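Local coordinates for protein translation initiation factor eIF2B, subunit delta (PDB 1T5O) that probably interconverts methylthioribose-1-phosphate and methylthioribulose-1-phosphate, an aldose-ketose isomerisation in methionine biosynthesis, at residues C154-L168 / Q193-D205. Residues are numbered along the deposited sequence; the frame is centred on the assembly and turned at random.
Sequences CNAGRLATVDWGTAL and QGSRLTCWELMED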
# COMPACT_ATOMS: atom_id res chain seq x y z
N CYS A 154 -3.93 -10.46 1.10
CA CYS A 154 -3.57 -10.94 2.43
C CYS A 154 -2.93 -12.33 2.38
O CYS A 154 -2.02 -12.59 1.57
CB CYS A 154 -4.79 -10.92 3.39
SG CYS A 154 -4.21 -10.82 5.12
N ASN A 155 -3.39 -13.25 3.24
CA ASN A 155 -2.79 -14.59 3.27
C ASN A 155 -3.79 -15.62 3.76
O ASN A 155 -3.80 -15.98 4.94
CB ASN A 155 -1.55 -14.57 4.18
CG ASN A 155 -0.92 -15.95 4.36
OD1 ASN A 155 -0.81 -16.44 5.49
ND2 ASN A 155 -0.50 -16.58 3.26
N ALA A 156 -4.64 -16.07 2.84
CA ALA A 156 -5.67 -17.07 3.14
C ALA A 156 -5.10 -18.41 2.63
O ALA A 156 -5.65 -19.04 1.73
CB ALA A 156 -6.97 -16.70 2.40
N GLY A 157 -3.97 -18.80 3.21
CA GLY A 157 -3.31 -20.03 2.82
C GLY A 157 -3.11 -21.01 3.95
O GLY A 157 -3.83 -20.99 4.95
N ARG A 158 -2.10 -21.87 3.80
CA ARG A 158 -1.83 -22.92 4.77
C ARG A 158 -1.21 -22.43 6.07
O ARG A 158 -1.18 -23.16 7.06
CB ARG A 158 -0.97 -24.05 4.14
CG ARG A 158 0.46 -23.65 3.68
CD ARG A 158 1.15 -24.92 3.13
NE ARG A 158 2.51 -24.76 2.61
CZ ARG A 158 3.61 -24.65 3.35
NH1 ARG A 158 3.54 -24.67 4.68
NH2 ARG A 158 4.80 -24.57 2.76
N LEU A 159 -0.71 -21.20 6.09
CA LEU A 159 -0.16 -20.71 7.34
C LEU A 159 -1.31 -20.24 8.24
O LEU A 159 -1.25 -20.39 9.46
CB LEU A 159 0.85 -19.57 7.07
CG LEU A 159 2.15 -20.05 6.40
CD1 LEU A 159 3.02 -18.84 6.00
CD2 LEU A 159 2.92 -20.97 7.35
N ALA A 160 -2.38 -19.73 7.60
CA ALA A 160 -3.57 -19.22 8.28
C ALA A 160 -4.55 -20.33 8.71
O ALA A 160 -5.53 -20.08 9.43
CB ALA A 160 -4.28 -18.22 7.37
N THR A 161 -4.30 -21.55 8.25
CA THR A 161 -5.15 -22.66 8.61
C THR A 161 -4.21 -23.73 9.15
O THR A 161 -3.02 -23.45 9.33
CB THR A 161 -5.94 -23.17 7.39
OG1 THR A 161 -5.03 -23.54 6.35
CG2 THR A 161 -6.87 -22.09 6.88
N VAL A 162 -4.71 -24.93 9.41
CA VAL A 162 -3.83 -26.01 9.89
C VAL A 162 -3.01 -26.46 8.68
O VAL A 162 -1.79 -26.70 8.79
CB VAL A 162 -4.64 -27.20 10.46
CG1 VAL A 162 -3.72 -28.38 10.70
CG2 VAL A 162 -5.30 -26.80 11.78
N ASP A 163 -3.68 -26.55 7.54
CA ASP A 163 -3.03 -26.91 6.28
C ASP A 163 -3.93 -26.63 5.05
O ASP A 163 -5.15 -26.46 5.18
CB ASP A 163 -2.60 -28.39 6.31
CG ASP A 163 -1.42 -28.69 5.38
OD1 ASP A 163 -0.83 -27.74 4.82
OD2 ASP A 163 -1.07 -29.89 5.22
N TRP A 164 -3.30 -26.60 3.88
CA TRP A 164 -3.95 -26.40 2.58
C TRP A 164 -4.39 -24.98 2.27
O TRP A 164 -4.08 -24.44 1.20
CB TRP A 164 -5.14 -27.35 2.42
CG TRP A 164 -5.44 -27.65 0.96
CD1 TRP A 164 -6.51 -27.20 0.23
CD2 TRP A 164 -4.66 -28.47 0.07
NE1 TRP A 164 -6.44 -27.69 -1.06
CE2 TRP A 164 -5.31 -28.47 -1.17
CE3 TRP A 164 -3.47 -29.20 0.23
CZ2 TRP A 164 -4.81 -29.19 -2.27
CZ3 TRP A 164 -2.97 -29.91 -0.87
CH2 TRP A 164 -3.64 -29.90 -2.10
N GLY A 165 -5.13 -24.39 3.20
CA GLY A 165 -5.60 -23.03 3.04
C GLY A 165 -7.02 -22.89 2.49
O GLY A 165 -7.62 -23.86 2.06
N THR A 166 -7.55 -21.67 2.50
CA THR A 166 -8.89 -21.46 1.95
C THR A 166 -8.72 -20.94 0.51
O THR A 166 -8.80 -21.72 -0.42
CB THR A 166 -9.69 -20.47 2.80
OG1 THR A 166 -8.92 -19.28 2.98
CG2 THR A 166 -9.98 -21.09 4.16
N ALA A 167 -8.46 -19.65 0.32
CA ALA A 167 -8.28 -19.12 -1.04
C ALA A 167 -7.09 -19.76 -1.79
O ALA A 167 -7.18 -20.09 -2.98
CB ALA A 167 -8.11 -17.57 -1.00
N LEU A 168 -5.96 -19.91 -1.10
CA LEU A 168 -4.78 -20.53 -1.69
C LEU A 168 -4.97 -22.06 -1.74
O LEU A 168 -4.26 -22.76 -2.47
CB LEU A 168 -3.51 -20.14 -0.88
CG LEU A 168 -3.25 -18.61 -0.85
CD1 LEU A 168 -1.88 -18.32 -0.21
CD2 LEU A 168 -3.27 -18.03 -2.31
N GLN A 193 1.21 -9.14 5.04
CA GLN A 193 0.98 -10.58 5.07
C GLN A 193 1.17 -11.19 3.68
O GLN A 193 1.54 -12.36 3.56
CB GLN A 193 -0.43 -10.87 5.59
CG GLN A 193 -0.59 -10.48 7.06
CD GLN A 193 -1.28 -9.12 7.25
OE1 GLN A 193 -1.22 -8.23 6.38
NE2 GLN A 193 -1.93 -8.96 8.40
N GLY A 194 0.88 -10.40 2.65
CA GLY A 194 1.01 -10.88 1.28
C GLY A 194 2.45 -11.13 0.86
O GLY A 194 2.76 -12.17 0.25
N SER A 195 3.35 -10.22 1.18
CA SER A 195 4.74 -10.41 0.78
C SER A 195 5.49 -11.35 1.73
O SER A 195 6.29 -12.18 1.29
CB SER A 195 5.47 -9.06 0.70
OG SER A 195 5.44 -8.43 1.97
N ARG A 196 5.22 -11.22 3.02
CA ARG A 196 5.86 -12.04 4.03
C ARG A 196 5.40 -13.50 4.08
O ARG A 196 6.22 -14.41 4.12
CB ARG A 196 5.62 -11.43 5.42
CG ARG A 196 6.30 -10.10 5.63
CD ARG A 196 6.67 -9.92 7.09
NE ARG A 196 5.55 -10.31 7.89
CZ ARG A 196 5.55 -11.26 8.82
NH1 ARG A 196 6.64 -11.97 9.11
NH2 ARG A 196 4.41 -11.56 9.39
N LEU A 197 4.10 -13.71 4.03
CA LEU A 197 3.53 -15.04 4.17
C LEU A 197 3.06 -15.70 2.88
O LEU A 197 3.45 -16.82 2.58
CB LEU A 197 2.39 -14.96 5.20
CG LEU A 197 2.78 -14.22 6.50
CD1 LEU A 197 1.61 -14.18 7.51
CD2 LEU A 197 3.98 -14.92 7.17
N THR A 198 2.23 -15.02 2.10
CA THR A 198 1.72 -15.63 0.89
C THR A 198 2.81 -15.96 -0.12
O THR A 198 2.81 -17.06 -0.69
CB THR A 198 0.66 -14.72 0.24
OG1 THR A 198 -0.48 -14.71 1.10
CG2 THR A 198 0.27 -15.22 -1.13
N CYS A 199 3.74 -15.04 -0.34
CA CYS A 199 4.79 -15.32 -1.30
C CYS A 199 5.66 -16.49 -0.80
O CYS A 199 6.14 -17.30 -1.60
CB CYS A 199 5.64 -14.07 -1.56
SG CYS A 199 4.80 -12.77 -2.56
N TRP A 200 5.87 -16.56 0.51
CA TRP A 200 6.67 -17.63 1.09
C TRP A 200 6.03 -19.01 0.88
O TRP A 200 6.64 -19.91 0.28
CB TRP A 200 6.88 -17.40 2.59
CG TRP A 200 7.83 -18.42 3.18
CD1 TRP A 200 9.21 -18.37 3.17
CD2 TRP A 200 7.48 -19.71 3.73
NE1 TRP A 200 9.72 -19.55 3.68
CE2 TRP A 200 8.68 -20.38 4.02
CE3 TRP A 200 6.26 -20.35 4.00
CZ2 TRP A 200 8.71 -21.68 4.57
CZ3 TRP A 200 6.28 -21.64 4.55
CH2 TRP A 200 7.51 -22.29 4.83
N GLU A 201 4.79 -19.17 1.33
CA GLU A 201 4.17 -20.48 1.18
C GLU A 201 3.95 -20.90 -0.27
O GLU A 201 3.96 -22.10 -0.56
CB GLU A 201 2.86 -20.58 1.98
CG GLU A 201 1.70 -19.69 1.49
CD GLU A 201 0.42 -20.03 2.21
OE1 GLU A 201 -0.28 -20.97 1.80
OE2 GLU A 201 0.12 -19.36 3.23
N LEU A 202 3.78 -19.95 -1.18
CA LEU A 202 3.58 -20.35 -2.56
C LEU A 202 4.93 -20.74 -3.17
O LEU A 202 5.05 -21.76 -3.86
CB LEU A 202 2.92 -19.22 -3.38
CG LEU A 202 1.44 -18.97 -3.02
CD1 LEU A 202 0.91 -17.74 -3.76
CD2 LEU A 202 0.62 -20.18 -3.37
N MET A 203 5.97 -19.95 -2.92
CA MET A 203 7.26 -20.32 -3.48
C MET A 203 7.76 -21.63 -2.87
O MET A 203 8.41 -22.44 -3.54
CB MET A 203 8.29 -19.21 -3.23
CG MET A 203 8.04 -17.99 -4.09
SD MET A 203 9.07 -16.60 -3.67
CE MET A 203 10.75 -17.30 -4.19
N GLU A 204 7.44 -21.85 -1.61
CA GLU A 204 7.88 -23.06 -0.91
C GLU A 204 7.24 -24.28 -1.59
O GLU A 204 7.87 -25.34 -1.73
CB GLU A 204 7.48 -22.95 0.58
CG GLU A 204 8.01 -24.04 1.48
CD GLU A 204 9.50 -23.92 1.78
OE1 GLU A 204 10.14 -22.94 1.33
OE2 GLU A 204 10.04 -24.80 2.47
N ASP A 205 6.00 -24.12 -2.06
CA ASP A 205 5.28 -25.21 -2.71
C ASP A 205 5.41 -25.24 -4.23
O ASP A 205 4.74 -26.03 -4.90
CB ASP A 205 3.79 -25.16 -2.30
CG ASP A 205 3.61 -25.27 -0.81
OD1 ASP A 205 4.63 -25.49 -0.10
OD2 ASP A 205 2.46 -25.14 -0.34
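Arg158 and Glu201 run alongside one another, pointing opposite ways: Arg158 reaches past Glu201 to Asp205, while Glu201 turns back to the backbone of Arg158. Extended from CG to NE, Arg158 meets the Asp205 carboxylate with two nitrogens, NE to OD2 at 3.0 Å and NH2 to OD1 at 3.0 Å, the two groups only 14° from coplanar. Glu201 CB lies over one face of that guanidinium, while CZ3 of Trp200 approaches NH2 obliquely.

Glu201 turns CG between its backbone N and carbonyl carbon (chi1 67°), which sends the extended chain back to the loop that begins at Cys154. There OE1 takes the backbone N of Arg158 at 2.8 Å, on the syn side, and OE2 receives ND2 of Asn155 at 2.8 Å from above the carboxylate plane. The second N-H of that amide goes to Thr198 OG1 at 2.9 Å, and the hydroxyl donates in turn to Cys154 O at 2.7 Å, on a carbonyl lone pair. Arg172 forms salt bridges to both Glu201 and Asp205.

A leucine in place of Arg158 would probably leave Asp205 to Arg172, without its two-nitrogen mate, and uncover Glu201 CB.

The loop follows strand 149-152 of the Rossmann-like sheet. Because Asn155 OD1 also binds Arg45, predicted to bind substrate, this buried polar network probably helps position Cys154, the predicted transition-state stabiliser, whose SG touches CB of Gln193, another predicted substrate-binding residue.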